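Putative phosphatase (Bacteroides thetaiotaomicron, PDB 3KYA) is of unproven function but is a putative phosphatase that binds zinc and joins an N-terminal IPT/TIG domain to a probable beta propeller. Local coordinates at residues Y394-L399 with R444-L449; R398-V403 with A416-S421; E456-H461 with R469-E474. One frame throughout, in Å; residues are numbered along the deposited sequence. Where two conformers were deposited one is given.

Contact 1 of 3, residues Y394-L399 with R444-L449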
loop_
_atom_site.group_PDB
_atom_site.type_symbol
_atom_site.label_atom_id
_atom_site.label_comp_id
_atom_site.label_asym_id
_atom_site.label_seq_id
_atom_site.Cartn_x
_atom_site.Cartn_y
_atom_site.Cartn_z
ATOM N N TYR A 394 2.359 -13.817 6.625
ATOM C CA TYR A 394 3.641 -13.286 7.071
ATOM C C TYR A 394 4.624 -14.439 7.136
ATOM O O TYR A 394 4.251 -15.517 7.588
ATOM C CB TYR A 394 3.524 -12.655 8.456
ATOM C CG TYR A 394 2.707 -11.388 8.469
ATOM C CD1 TYR A 394 1.319 -11.425 8.449
ATOM C CD2 TYR A 394 3.327 -10.149 8.508
ATOM C CE1 TYR A 394 0.567 -10.250 8.474
ATOM C CE2 TYR A 394 2.593 -8.980 8.521
ATOM C CZ TYR A 394 1.222 -9.029 8.495
ATOM O OH TYR A 394 0.514 -7.845 8.506
ATOM N N PHE A 395 5.855 -14.232 6.670
ATOM C CA PHE A 395 6.862 -15.300 6.706
ATOM C C PHE A 395 8.251 -14.750 6.967
ATOM O O PHE A 395 8.538 -13.583 6.676
ATOM C CB PHE A 395 6.844 -16.135 5.414
ATOM C CG PHE A 395 7.444 -15.445 4.207
ATOM C CD1 PHE A 395 6.664 -14.655 3.352
ATOM C CD2 PHE A 395 8.791 -15.604 3.913
ATOM C CE1 PHE A 395 7.236 -14.034 2.236
ATOM C CE2 PHE A 395 9.358 -14.997 2.804
ATOM C CZ PHE A 395 8.569 -14.205 1.963
ATOM N N VAL A 396 9.105 -15.581 7.560
ATOM C CA VAL A 396 10.482 -15.190 7.809
ATOM C C VAL A 396 11.302 -15.545 6.552
ATOM O O VAL A 396 11.293 -16.686 6.105
ATOM C CB VAL A 396 11.061 -15.787 9.135
ATOM C CG1 VAL A 396 10.500 -14.999 10.330
ATOM C CG2 VAL A 396 10.831 -17.333 9.278
ATOM N N ASP A 397 11.954 -14.523 5.994
ATOM C CA ASP A 397 12.762 -14.603 4.757
ATOM C C ASP A 397 14.184 -14.706 5.274
ATOM O O ASP A 397 14.834 -13.699 5.546
ATOM C CB ASP A 397 12.506 -13.352 3.941
ATOM C CG ASP A 397 13.104 -13.406 2.545
ATOM O OD1 ASP A 397 13.550 -14.500 2.116
ATOM O OD2 ASP A 397 13.104 -12.342 1.891
ATOM N N ARG A 398 14.665 -15.937 5.396
ATOM C CA ARG A 398 15.870 -16.209 6.208
ATOM C C ARG A 398 17.114 -15.412 5.882
ATOM O O ARG A 398 17.672 -14.775 6.777
ATOM C CB ARG A 398 16.207 -17.721 6.264
ATOM C CG ARG A 398 17.253 -18.035 7.331
ATOM C CD ARG A 398 17.508 -19.538 7.563
ATOM N NE ARG A 398 18.011 -20.188 6.358
ATOM C CZ ARG A 398 19.285 -20.246 5.976
ATOM N NH1 ARG A 398 20.260 -19.682 6.684
ATOM N NH2 ARG A 398 19.589 -20.882 4.848
ATOM N N LEU A 399 17.541 -15.431 4.619
ATOM C CA LEU A 399 18.786 -14.770 4.243
ATOM C C LEU A 399 18.625 -13.278 3.967
ATOM O O LEU A 399 19.595 -12.605 3.622
ATOM C CB LEU A 399 19.464 -15.515 3.076
ATOM C CG LEU A 399 20.056 -16.878 3.465
ATOM C CD1 LEU A 399 20.658 -17.604 2.256
ATOM C CD2 LEU A 399 21.108 -16.746 4.589
ATOM N N ARG A 444 19.033 -11.518 12.547
ATOM C CA ARG A 444 20.050 -12.232 11.768
ATOM C C ARG A 444 19.215 -13.299 11.044
ATOM O O ARG A 444 18.018 -13.064 10.808
ATOM C CB ARG A 444 21.195 -12.767 12.637
ATOM C CG ARG A 444 21.916 -11.647 13.402
ATOM C CD ARG A 444 23.207 -12.068 14.048
ATOM N NE ARG A 444 24.220 -12.366 13.040
ATOM C CZ ARG A 444 25.517 -12.488 13.279
ATOM N NH1 ARG A 444 25.998 -12.343 14.508
ATOM N NH2 ARG A 444 26.337 -12.755 12.278
ATOM N N ASP A 445 19.789 -14.438 10.655
ATOM C CA ASP A 445 18.992 -15.460 9.937
ATOM C C ASP A 445 17.741 -15.876 10.745
ATOM O O ASP A 445 17.861 -16.344 11.877
ATOM C CB ASP A 445 19.822 -16.706 9.620
ATOM C CG ASP A 445 21.096 -16.400 8.846
ATOM O OD1 ASP A 445 21.862 -15.474 9.247
ATOM O OD2 ASP A 445 21.346 -17.134 7.858
ATOM N N VAL A 446 16.561 -15.732 10.149
ATOM C CA VAL A 446 15.277 -16.039 10.808
ATOM C C VAL A 446 14.594 -17.242 10.156
ATOM O O VAL A 446 14.355 -17.250 8.952
ATOM C CB VAL A 446 14.333 -14.799 10.835
ATOM C CG1 VAL A 446 14.727 -13.851 11.971
ATOM C CG2 VAL A 446 14.315 -14.076 9.469
ATOM N N SER A 447 14.241 -18.235 10.972
ATOM C CA SER A 447 13.697 -19.516 10.476
ATOM C C SER A 447 12.299 -19.906 10.978
ATOM O O SER A 447 11.563 -20.598 10.272
ATOM C CB SER A 447 14.684 -20.650 10.831
ATOM O OG SER A 447 14.918 -20.708 12.240
ATOM N N GLY A 448 11.955 -19.483 12.190
ATOM C CA GLY A 448 10.680 -19.825 12.823
ATOM C C GLY A 448 9.801 -18.615 13.089
ATOM O O GLY A 448 10.309 -17.510 13.333
ATOM N N LEU A 449 8.485 -18.831 13.045
ATOM C CA LEU A 449 7.506 -17.768 13.223
ATOM C C LEU A 449 6.150 -18.320 13.637
ATOM O O LEU A 449 5.661 -19.296 13.043
ATOM C CB LEU A 449 7.325 -16.989 11.899
ATOM C CG LEU A 449 6.446 -15.739 11.925
ATOM C CD1 LEU A 449 7.113 -14.643 12.742
ATOM C CD2 LEU A 449 6.131 -15.231 10.484
#
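V396 and V446 meet at a slant, with V396 CB 3.7 Å from V446 CG2. Methyl CG2 of V396 turns away from that side chain and lies over the 446-447 backbone, 3.4 Å from S447 C. The other methyl, CG1, fits between V446 and L449, 3.9 Å from V446 CB and 4.1 Å from L449 CB. L449 CD2 in turn rests against the backbone of Y394 and F395. No hydrogen bond joins the two segments. The axes of strands 394-397 and 446-449 are 6.0 Å apart, and the strands belong to different antiparallel sheets. This is consistent with face-to-face packing of neighbouring blades in a beta propeller. S447 and G448 both face H461 and form a classic beta bulge on strand 446-452. Beyond the valines the contact turns polar. The R398 chain bends at chi3 (62°), and NH1 makes a salt bridge of 3.0 Å to D445 OD2. The guanidinium and carboxylate planes are only 25° apart. L399 CG sits over one face of the guanidinium, offset toward its rim, and R398 NH2 has a weak hydrogen bond to N373. V446 O is buried 3.3 Å from R398 CB, with no hydrogen-bonding partner modelled.

Contact 2 of 3, residues R398-V403 with A416-S421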
loop_
_atom_site.group_PDB
_atom_site.type_symbol
_atom_site.label_atom_id
_atom_site.label_comp_id
_atom_site.label_asym_id
_atom_site.label_seq_id
_atom_site.Cartn_x
_atom_site.Cartn_y
_atom_site.Cartn_z
ATOM N N ARG A 398 14.665 -15.937 5.396
ATOM C CA ARG A 398 15.870 -16.209 6.208
ATOM C C ARG A 398 17.114 -15.412 5.882
ATOM O O ARG A 398 17.672 -14.775 6.777
ATOM C CB ARG A 398 16.207 -17.721 6.264
ATOM C CG ARG A 398 17.253 -18.035 7.331
ATOM C CD ARG A 398 17.508 -19.538 7.563
ATOM N NE ARG A 398 18.011 -20.188 6.358
ATOM C CZ ARG A 398 19.285 -20.246 5.976
ATOM N NH1 ARG A 398 20.260 -19.682 6.684
ATOM N NH2 ARG A 398 19.589 -20.882 4.848
ATOM N N LEU A 399 17.541 -15.431 4.619
ATOM C CA LEU A 399 18.786 -14.770 4.243
ATOM C C LEU A 399 18.625 -13.278 3.967
ATOM O O LEU A 399 19.595 -12.605 3.622
ATOM C CB LEU A 399 19.464 -15.515 3.076
ATOM C CG LEU A 399 20.056 -16.878 3.465
ATOM C CD1 LEU A 399 20.658 -17.604 2.256
ATOM C CD2 LEU A 399 21.108 -16.746 4.589
ATOM N N ASN A 400 17.405 -12.774 4.117
ATOM C CA ASN A 400 17.155 -11.331 4.041
ATOM C C ASN A 400 16.885 -10.729 5.430
ATOM O O ASN A 400 16.557 -9.555 5.534
ATOM C CB ASN A 400 16.025 -11.016 3.070
ATOM C CG ASN A 400 16.417 -11.273 1.632
ATOM O OD1 ASN A 400 17.575 -11.071 1.254
ATOM N ND2 ASN A 400 15.463 -11.732 0.821
ATOM N N PHE A 401 17.011 -11.540 6.479
ATOM C CA PHE A 401 16.952 -11.064 7.863
ATOM C C PHE A 401 15.707 -10.242 8.215
ATOM O O PHE A 401 15.797 -9.222 8.915
ATOM C CB PHE A 401 18.205 -10.222 8.150
ATOM C CG PHE A 401 19.472 -10.736 7.467
ATOM C CD1 PHE A 401 19.991 -11.990 7.768
ATOM C CD2 PHE A 401 20.147 -9.939 6.553
ATOM C CE1 PHE A 401 21.155 -12.450 7.150
ATOM C CE2 PHE A 401 21.314 -10.382 5.922
ATOM C CZ PHE A 401 21.830 -11.638 6.224
ATOM N N CYS A 402 14.545 -10.687 7.753
ATOM C CA CYS A 402 13.312 -9.951 8.007
ATOM C C CYS A 402 12.046 -10.807 7.925
ATOM O O CYS A 402 12.071 -11.956 7.480
ATOM C CB CYS A 402 13.216 -8.794 7.011
ATOM S SG CYS A 402 13.100 -9.315 5.275
ATOM N N VAL A 403 10.956 -10.218 8.401
ATOM C CA VAL A 403 9.622 -10.776 8.273
ATOM C C VAL A 403 8.980 -10.039 7.088
ATOM O O VAL A 403 8.983 -8.794 7.056
ATOM C CB VAL A 403 8.768 -10.548 9.535
ATOM C CG1 VAL A 403 7.353 -11.092 9.332
ATOM C CG2 VAL A 403 9.423 -11.192 10.786
ATOM N N ALA A 416 8.963 -6.248 9.110
ATOM C CA ALA A 416 9.848 -5.998 10.236
ATOM C C ALA A 416 11.263 -6.450 9.923
ATOM O O ALA A 416 11.477 -7.519 9.331
ATOM C CB ALA A 416 9.315 -6.718 11.495
ATOM N N GLY A 417 12.224 -5.635 10.338
ATOM C CA GLY A 417 13.640 -5.923 10.146
ATOM C C GLY A 417 14.306 -4.967 9.179
ATOM O O GLY A 417 13.644 -4.085 8.601
ATOM N N ARG A 418 15.618 -5.128 9.050
ATOM C CA ARG A 418 16.464 -4.321 8.169
ATOM C C ARG A 418 16.358 -2.820 8.502
ATOM O O ARG A 418 16.333 -1.974 7.599
ATOM C CB ARG A 418 16.109 -4.600 6.697
ATOM C CG ARG A 418 16.227 -6.086 6.316
ATOM C CD ARG A 418 15.738 -6.347 4.888
ATOM N NE ARG A 418 16.645 -5.805 3.873
ATOM C CZ ARG A 418 17.635 -6.482 3.284
ATOM N NH1 ARG A 418 17.886 -7.751 3.588
ATOM N NH2 ARG A 418 18.393 -5.886 2.372
ATOM N N GLY A 419 16.308 -2.518 9.804
ATOM C CA GLY A 419 16.206 -1.159 10.316
ATOM C C GLY A 419 17.052 -0.154 9.546
ATOM O O GLY A 419 18.287 -0.278 9.475
ATOM N N ALA A 420 16.381 0.848 8.990
ATOM C CA ALA A 420 17.049 1.871 8.165
ATOM C C ALA A 420 18.197 2.578 8.869
ATOM O O ALA A 420 19.312 2.639 8.346
ATOM C CB ALA A 420 16.029 2.888 7.679
ATOM N N SER A 421 17.940 3.092 10.070
ATOM C CA SER A 421 18.942 3.844 10.822
ATOM C C SER A 421 20.090 2.990 11.332
ATOM O O SER A 421 21.245 3.429 11.356
ATOM C CB SER A 421 18.291 4.549 12.019
ATOM O OG SER A 421 17.207 5.356 11.607
HETATM O O HOH W 1 19.848 -9.517 2.214
HETATM O O HOH W 2 17.363 -7.290 9.946
#
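V403 N donates to A416 O at 2.9 Å, and A416 N returns a longer bond to V403 O. This antiparallel hydrogen-bonded pair lies at the open end of the beta hairpin of strands 402-406 and 412-415. The hairpin forms one edge of a four-stranded antiparallel sheet, probably a propeller blade. The next strong bond comes from a side chain. R418 NH1 donates to N400 O at 3.0 Å, and the bond is nearly straight (164°). The acceptor lies in the guanidinium plane, while the donor is tilted 33° out of the carbonyl plane. The R418 chain bends at chi3 (71°), which folds the guanidinium back to N400. A water held between N400 OD1 and R418 NH1 adds a second link at the guanidinium edge. The N400 amide stands almost perpendicular to the guanidinium, and its ND2 is bound to D397 and G360. A second water joins F401 O to R418 N. Outside the two segments, R418 makes a cation-pi contact with Y361, and F401 meets W430 edge-to-face. G417 has backbone angles that call for glycine, and a CB there would clash with F401 O. Packing is lighter. V403 CB faces A416 CB at 4.3 Å. C402 SG lies 4.0 Å from R418 CD, and C402 CB comes within 3.2 Å of A416 O.

Contact 3 of 3, residues E456-H461 with R469-E474. With EDO (1,2-ethanediol), chain G; EDO (1,2-ethanediol), chain C.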
loop_
_atom_site.group_PDB
_atom_site.type_symbol
_atom_site.label_atom_id
_atom_site.label_comp_id
_atom_site.label_asym_id
_atom_site.label_seq_id
_atom_site.Cartn_x
_atom_site.Cartn_y
_atom_site.Cartn_z
ATOM N N GLU A 456 -2.277 -10.999 20.028
ATOM C CA GLU A 456 -1.873 -10.236 18.844
ATOM C C GLU A 456 -0.373 -9.944 18.843
ATOM O O GLU A 456 0.063 -8.788 18.811
ATOM C CB GLU A 456 -2.707 -8.962 18.716
ATOM C CG GLU A 456 -4.154 -9.292 18.370
ATOM C CD GLU A 456 -5.050 -8.066 18.269
ATOM O OE1 GLU A 456 -4.733 -7.024 18.882
ATOM O OE2 GLU A 456 -6.087 -8.167 17.586
HETATM N N MSE A 457 0.404 -11.014 18.887
HETATM C CA MSE A 457 1.857 -10.904 18.864
HETATM C C MSE A 457 2.513 -12.086 18.185
HETATM O O MSE A 457 1.990 -13.208 18.186
HETATM C CB MSE A 457 2.419 -10.772 20.283
HETATM C CG MSE A 457 2.190 -11.946 21.170
HETATM SE SE MSE A 457 2.783 -11.500 22.995
HETATM C CE MSE A 457 4.682 -11.597 22.671
ATOM N N PHE A 458 3.677 -11.808 17.613
ATOM C CA PHE A 458 4.466 -12.811 16.952
ATOM C C PHE A 458 5.635 -13.221 17.831
ATOM O O PHE A 458 6.161 -12.403 18.589
ATOM C CB PHE A 458 5.120 -12.258 15.675
ATOM C CG PHE A 458 4.163 -11.832 14.583
ATOM C CD1 PHE A 458 3.639 -10.541 14.552
ATOM C CD2 PHE A 458 3.882 -12.693 13.526
ATOM C CE1 PHE A 458 2.799 -10.140 13.511
ATOM C CE2 PHE A 458 3.051 -12.303 12.482
ATOM C CZ PHE A 458 2.509 -11.026 12.470
ATOM N N TYR A 459 6.017 -14.494 17.732
ATOM C CA TYR A 459 7.285 -14.977 18.270
ATOM C C TYR A 459 8.104 -15.396 17.052
ATOM O O TYR A 459 7.592 -16.050 16.137
ATOM C CB TYR A 459 7.124 -16.156 19.228
ATOM C CG TYR A 459 6.438 -15.748 20.494
ATOM C CD1 TYR A 459 7.165 -15.258 21.567
ATOM C CD2 TYR A 459 5.054 -15.817 20.610
ATOM C CE1 TYR A 459 6.540 -14.860 22.726
ATOM C CE2 TYR A 459 4.422 -15.447 21.774
ATOM C CZ TYR A 459 5.168 -14.959 22.824
ATOM O OH TYR A 459 4.555 -14.563 23.986
ATOM N N VAL A 460 9.378 -15.022 17.048
ATOM C CA VAL A 460 10.261 -15.272 15.935
ATOM C C VAL A 460 11.498 -16.019 16.396
ATOM O O VAL A 460 12.093 -15.640 17.393
ATOM C CB VAL A 460 10.746 -13.941 15.345
ATOM C CG1 VAL A 460 11.632 -14.194 14.129
ATOM C CG2 VAL A 460 9.547 -13.022 15.005
ATOM N N HIS A 461 11.903 -17.058 15.668
ATOM C CA HIS A 461 13.137 -17.752 15.976
ATOM C C HIS A 461 14.264 -17.181 15.123
ATOM O O HIS A 461 14.312 -17.412 13.901
ATOM C CB HIS A 461 13.010 -19.261 15.776
ATOM C CG HIS A 461 14.293 -19.998 15.983
ATOM N ND1 HIS A 461 14.671 -21.078 15.206
ATOM C CD2 HIS A 461 15.331 -19.754 16.820
ATOM C CE1 HIS A 461 15.856 -21.504 15.606
ATOM N NE2 HIS A 461 16.289 -20.709 16.569
ATOM N N ARG A 469 12.683 -13.800 19.488
ATOM C CA ARG A 469 12.293 -12.398 19.436
ATOM C C ARG A 469 10.771 -12.302 19.484
ATOM O O ARG A 469 10.070 -13.286 19.235
ATOM C CB ARG A 469 12.779 -11.732 18.147
ATOM C CG ARG A 469 14.234 -11.940 17.804
ATOM C CD ARG A 469 15.170 -11.217 18.726
ATOM N NE ARG A 469 15.135 -9.764 18.570
ATOM C CZ ARG A 469 15.771 -9.080 17.622
ATOM N NH1 ARG A 469 16.491 -9.698 16.687
ATOM N NH2 ARG A 469 15.689 -7.752 17.610
ATOM N N THR A 470 10.272 -11.128 19.841
ATOM C CA THR A 470 8.847 -10.876 19.855
ATOM C C THR A 470 8.533 -9.689 18.961
ATOM O O THR A 470 9.390 -8.836 18.748
ATOM C CB THR A 470 8.317 -10.541 21.272
ATOM O OG1 THR A 470 9.029 -9.420 21.809
ATOM C CG2 THR A 470 8.471 -11.737 22.205
ATOM N N ILE A 471 7.322 -9.660 18.413
ATOM C CA ILE A 471 6.809 -8.464 17.739
ATOM C C ILE A 471 5.467 -8.259 18.405
ATOM O O ILE A 471 4.569 -9.101 18.279
ATOM C CB ILE A 471 6.648 -8.593 16.236
ATOM C CG1 ILE A 471 7.976 -9.022 15.606
ATOM C CG2 ILE A 471 6.161 -7.236 15.668
ATOM C CD1 ILE A 471 7.914 -9.298 14.079
ATOM N N SER A 472 5.336 -7.156 19.132
ATOM C CA SER A 472 4.132 -6.886 19.915
ATOM C C SER A 472 4.007 -5.403 20.193
ATOM O O SER A 472 4.964 -4.650 20.004
ATOM C CB SER A 472 4.189 -7.641 21.242
ATOM O OG SER A 472 5.317 -7.253 21.995
HETATM N N MSE A 473 2.843 -5.000 20.703
HETATM C CA MSE A 473 2.571 -3.589 20.993
HETATM C C MSE A 473 3.494 -3.062 22.081
HETATM O O MSE A 473 3.640 -3.689 23.132
HETATM C CB MSE A 473 1.118 -3.398 21.445
HETATM C CG MSE A 473 0.079 -3.705 20.388
HETATM SE SE MSE A 473 0.269 -2.529 18.873
HETATM C CE MSE A 473 0.038 -0.862 19.849
ATOM N N GLU A 474 4.122 -1.908 21.850
ATOM C CA GLU A 474 4.985 -1.336 22.885
ATOM C C GLU A 474 4.162 -1.034 24.152
ATOM O O GLU A 474 2.964 -0.775 24.070
ATOM C CB GLU A 474 5.695 -0.076 22.399
ATOM C CG GLU A 474 4.763 1.024 21.964
ATOM C CD GLU A 474 5.491 2.224 21.394
ATOM O OE1 GLU A 474 6.611 2.540 21.851
ATOM O OE2 GLU A 474 4.913 2.870 20.504
HETATM C C1 EDO G . -8.586 -6.150 17.842
HETATM O O1 EDO G . -7.767 -6.218 16.669
HETATM C C2 EDO G . -8.066 -5.067 18.782
HETATM O O2 EDO G . -7.698 -5.644 20.042
HETATM C C1 EDO C . 7.440 2.746 18.665
HETATM O O1 EDO C . 8.289 3.059 19.776
HETATM C C2 EDO C . 8.269 2.472 17.422
HETATM O O2 EDO C . 8.866 3.688 16.961
HETATM O O HOH W 3 0.574 -6.965 20.881
#
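M457 holds CG between its backbone N and carbonyl carbon (chi1 64°), and the chain bends at chi3. This brings the CE methyl of the selenomethionine across T470, 3.8 Å from CG2. T470 CG2 is anti to the T470 carbonyl carbon and also meets the Y459 ring. The Y459 and T470 side chains run alongside each other in the same direction, and T470 CG2 is 3.7 Å from Y459 CE1. The two segments are the arms of the beta hairpin 457-462 and 467-473. Strand 105-110 pairs with the far side of 467-473, so a much earlier strand joins the sheet, with strand 435-436 beyond it. This resembles the closure of many beta propellers. Two hydrogen-bonded pairs hold the arms. F458 N and I471 O are 2.9 Å apart, and I471 N bonds back to F458 O. V460 and R469 exchange a second such couple. On the face with F458, V460 and I471, F458 CD1 lies 4.0 Å from I471 CB, and I471 CD1 reaches V460 CG2. E456 and M457 form a G1 bulge at the turn before the hairpin. A water bridges E456 O to M473 N. E474 OE1 accepts a 2.7 Å bond from O1 of an ethanediol, probably from the crystallisation liquor, while OE2 is bound to Y101 OH and K104 N. With an alanine here the carboxylate is gone, and Y101 OH and K104 N would probably be left without this acceptor. R469 makes salt bridges to D434 and to D462, the latter within the hairpin. The middle of the hairpin thus rests on backbone bonds and apolar contacts, while R469, through D434, and E474, through Y101 and K104, tie it to other parts of the chain.

How the contacts relate
All three contacts are largely buried. The ends of segments 416-421, 456-461 and 469-474 reach the surface but lie beyond the touching residues. Contact 1 joins two sheets through side chains and a salt bridge. It shares the sheet of strands 391-397 and 402-406 with contact 2, and that of 446-452 and 457-462 with contact 3. Contact 3 rests on backbone bonds within one sheet. Contact 2 has one backbone pair at a sheet edge and adds an arginine side-chain bond and bridging waters. D397 N probably bonds to C402 O, and H461 N and O to G448 O and S447 N. Contacts 2 and 3 touch only by packing: I471 CD1 lies 3.9 Å from A416 CB.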